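Local coordinates for protein 2-oxo-1,2-dihydroquinoline 8-monooxygenase, oxygenase component (PDB 1Z02) that probably hydroxylates 2-oxo-1,2-dihydroquinoline at position 8, as the oxygenase component of a Rieske-type monooxygenase that carries a [2Fe-2S] cluster and an active-site iron, at residues Phe217-Ile222 and Gln264-Asp269. Numbering follows the deposited sequence.
Sequences FDNAHI and QWLFTD. With FE (Fe (III) ion), chain G.
Asn219 and Gln264 carry most of the 154 Å² buried between the loops 217-222 and 264-269, their side chains coming from opposite directions and their amide planes 37° apart. As modelled, like faces like: Asn219 OD1 lies 3.1 Å from Gln264 OE1, and Asn219 ND2 also 3.1 Å from Gln264 NE2. One of the two amides is probably turned over in the model, so the close approach is secure but the identity of the O and N atoms is not; with one turned back, hydrogen bonds may form. Gln264 reaches across with CG anti to its carbonyl carbon (chi1 -56°) and an extended chain beyond. Leu266 CD2 packs alongside the Asn219 amide, 4.4 Å from the atom modelled as Asn219 OD1, while Trp271 touches all three of these side chains. Beyond Asn219, OD2 of Asp218 receives a weak bond from His221 ND1, 2.7 Å long and bent to 123°, on the side of the imidazole away from the metal. His221 NE2 binds the iron at 2.2 Å, and two waters, His225 and Asp365 complete the ligand set. Asp218 OD1 meanwhile accepts from His108 NE2 of a neighbouring subunit, a ligand of that subunit's Rieske cluster. This Asp218 bridge between cluster histidine and iron histidine is characteristic of trimeric Rieske oxygenases, whose mononuclear iron sits in a facial triad of two histidines and one carboxylate, here His221, His225 and Asp365.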
loop_
_atom_site.group_PDB
_atom_site.type_symbol
_atom_site.label_atom_id
_atom_site.label_comp_id
_atom_site.label_asym_id
_atom_site.label_seq_id
_atom_site.Cartn_x
_atom_site.Cartn_y
_atom_site.Cartn_z
ATOM N N PHE A 217 -19.966 5.163 22.866
ATOM C CA PHE A 217 -20.745 5.747 23.956
ATOM C C PHE A 217 -21.078 7.220 23.755
ATOM O O PHE A 217 -21.369 7.929 24.715
ATOM C CB PHE A 217 -20.032 5.531 25.302
ATOM C CG PHE A 217 -18.698 6.220 25.420
ATOM C CD1 PHE A 217 -18.609 7.519 25.928
ATOM C CD2 PHE A 217 -17.526 5.551 25.059
ATOM C CE1 PHE A 217 -17.375 8.142 26.074
ATOM C CE2 PHE A 217 -16.282 6.160 25.198
ATOM C CZ PHE A 217 -16.203 7.459 25.710
ATOM N N ASP A 218 -21.053 7.665 22.501
ATOM C CA ASP A 218 -21.386 9.047 22.167
ATOM C C ASP A 218 -22.888 9.246 22.409
ATOM O O ASP A 218 -23.706 8.444 21.950
ATOM C CB ASP A 218 -21.059 9.328 20.701
ATOM C CG ASP A 218 -21.332 10.760 20.322
ATOM O OD1 ASP A 218 -20.443 11.607 20.523
ATOM O OD2 ASP A 218 -22.449 11.041 19.844
ATOM N N ASN A 219 -23.252 10.315 23.118
ATOM C CA ASN A 219 -24.653 10.567 23.430
ATOM C C ASN A 219 -25.392 11.435 22.435
ATOM O O ASN A 219 -26.616 11.411 22.404
ATOM C CB ASN A 219 -24.787 11.207 24.814
ATOM C CG ASN A 219 -24.032 10.446 25.877
ATOM O OD1 ASN A 219 -24.147 9.227 25.981
ATOM N ND2 ASN A 219 -23.255 11.161 26.679
ATOM N N ALA A 220 -24.676 12.186 21.606
ATOM C CA ALA A 220 -25.357 13.084 20.682
ATOM C C ALA A 220 -25.062 12.918 19.186
ATOM O O ALA A 220 -24.288 13.688 18.629
ATOM C CB ALA A 220 -25.076 14.520 21.107
ATOM N N HIS A 221 -25.673 11.927 18.532
ATOM C CA HIS A 221 -25.474 11.748 17.089
ATOM C C HIS A 221 -26.703 11.155 16.417
ATOM O O HIS A 221 -26.656 10.080 15.809
ATOM C CB HIS A 221 -24.218 10.917 16.778
ATOM C CG HIS A 221 -24.229 9.528 17.340
ATOM N ND1 HIS A 221 -24.136 9.263 18.691
ATOM C CD2 HIS A 221 -24.256 8.323 16.725
ATOM C CE1 HIS A 221 -24.100 7.957 18.882
ATOM N NE2 HIS A 221 -24.170 7.365 17.705
ATOM N N ILE A 222 -27.809 11.885 16.522
ATOM C CA ILE A 222 -29.076 11.452 15.933
ATOM C C ILE A 222 -29.028 11.331 14.402
ATOM O O ILE A 222 -29.553 10.379 13.824
ATOM C CB ILE A 222 -30.223 12.426 16.309
ATOM C CG1 ILE A 222 -31.532 12.010 15.634
ATOM C CG2 ILE A 222 -29.852 13.871 15.933
ATOM C CD1 ILE A 222 -32.732 12.923 15.973
ATOM N N GLN A 264 -22.672 6.966 33.012
ATOM C CA GLN A 264 -23.392 8.168 32.619
ATOM C C GLN A 264 -24.824 8.112 33.146
ATOM O O GLN A 264 -25.566 7.163 32.865
ATOM C CB GLN A 264 -23.372 8.304 31.100
ATOM C CG GLN A 264 -21.964 8.317 30.525
ATOM C CD GLN A 264 -21.934 8.690 29.071
ATOM O OE1 GLN A 264 -22.390 7.939 28.208
ATOM N NE2 GLN A 264 -21.409 9.869 28.786
ATOM N N TRP A 265 -25.198 9.130 33.922
ATOM C CA TRP A 265 -26.532 9.195 34.514
ATOM C C TRP A 265 -27.596 9.564 33.485
ATOM O O TRP A 265 -28.158 10.661 33.520
ATOM C CB TRP A 265 -26.562 10.203 35.675
ATOM C CG TRP A 265 -25.598 9.914 36.782
ATOM C CD1 TRP A 265 -24.509 10.656 37.124
ATOM C CD2 TRP A 265 -25.650 8.828 37.711
ATOM N NE1 TRP A 265 -23.879 10.103 38.212
ATOM C CE2 TRP A 265 -24.562 8.978 38.595
ATOM C CE3 TRP A 265 -26.516 7.740 37.889
ATOM C CZ2 TRP A 265 -24.309 8.080 39.644
ATOM C CZ3 TRP A 265 -26.264 6.844 38.936
ATOM C CH2 TRP A 265 -25.171 7.024 39.797
ATOM N N LEU A 266 -27.864 8.645 32.561
ATOM C CA LEU A 266 -28.864 8.890 31.537
ATOM C C LEU A 266 -30.262 8.742 32.114
ATOM O O LEU A 266 -30.490 7.966 33.046
ATOM C CB LEU A 266 -28.680 7.929 30.357
ATOM C CG LEU A 266 -27.358 8.029 29.597
ATOM C CD1 LEU A 266 -27.476 7.227 28.320
ATOM C CD2 LEU A 266 -27.047 9.486 29.273
ATOM N N PHE A 267 -31.189 9.503 31.548
ATOM C CA PHE A 267 -32.583 9.505 31.974
ATOM C C PHE A 267 -32.768 9.964 33.416
ATOM O O PHE A 267 -33.531 9.387 34.196
ATOM C CB PHE A 267 -33.225 8.134 31.728
ATOM C CG PHE A 267 -33.320 7.783 30.270
ATOM C CD1 PHE A 267 -32.269 7.138 29.622
ATOM C CD2 PHE A 267 -34.431 8.169 29.524
ATOM C CE1 PHE A 267 -32.317 6.890 28.255
ATOM C CE2 PHE A 267 -34.491 7.926 28.155
ATOM C CZ PHE A 267 -33.430 7.284 27.520
ATOM N N THR A 268 -32.034 11.017 33.753
ATOM C CA THR A 268 -32.112 11.655 35.055
ATOM C C THR A 268 -32.063 13.127 34.688
ATOM O O THR A 268 -31.883 13.469 33.518
ATOM C CB THR A 268 -30.914 11.317 35.984
ATOM O OG1 THR A 268 -29.695 11.828 35.431
ATOM C CG2 THR A 268 -30.802 9.823 36.179
ATOM N N ASP A 269 -32.210 14.005 35.666
ATOM C CA ASP A 269 -32.186 15.423 35.360
ATOM C C ASP A 269 -30.795 15.948 34.980
ATOM O O ASP A 269 -30.657 17.100 34.572
ATOM C CB ASP A 269 -32.760 16.201 36.539
ATOM C CG ASP A 269 -31.923 16.090 37.753
ATOM O OD1 ASP A 269 -30.854 16.662 37.773
ATOM O OD2 ASP A 269 -32.298 15.429 38.711
HETATM FE FE FE G . -24.333 5.260 17.152
HETATM O O HOH W 1 -24.962 4.595 19.286
HETATM O O HOH W 2 -22.747 4.212 18.364
#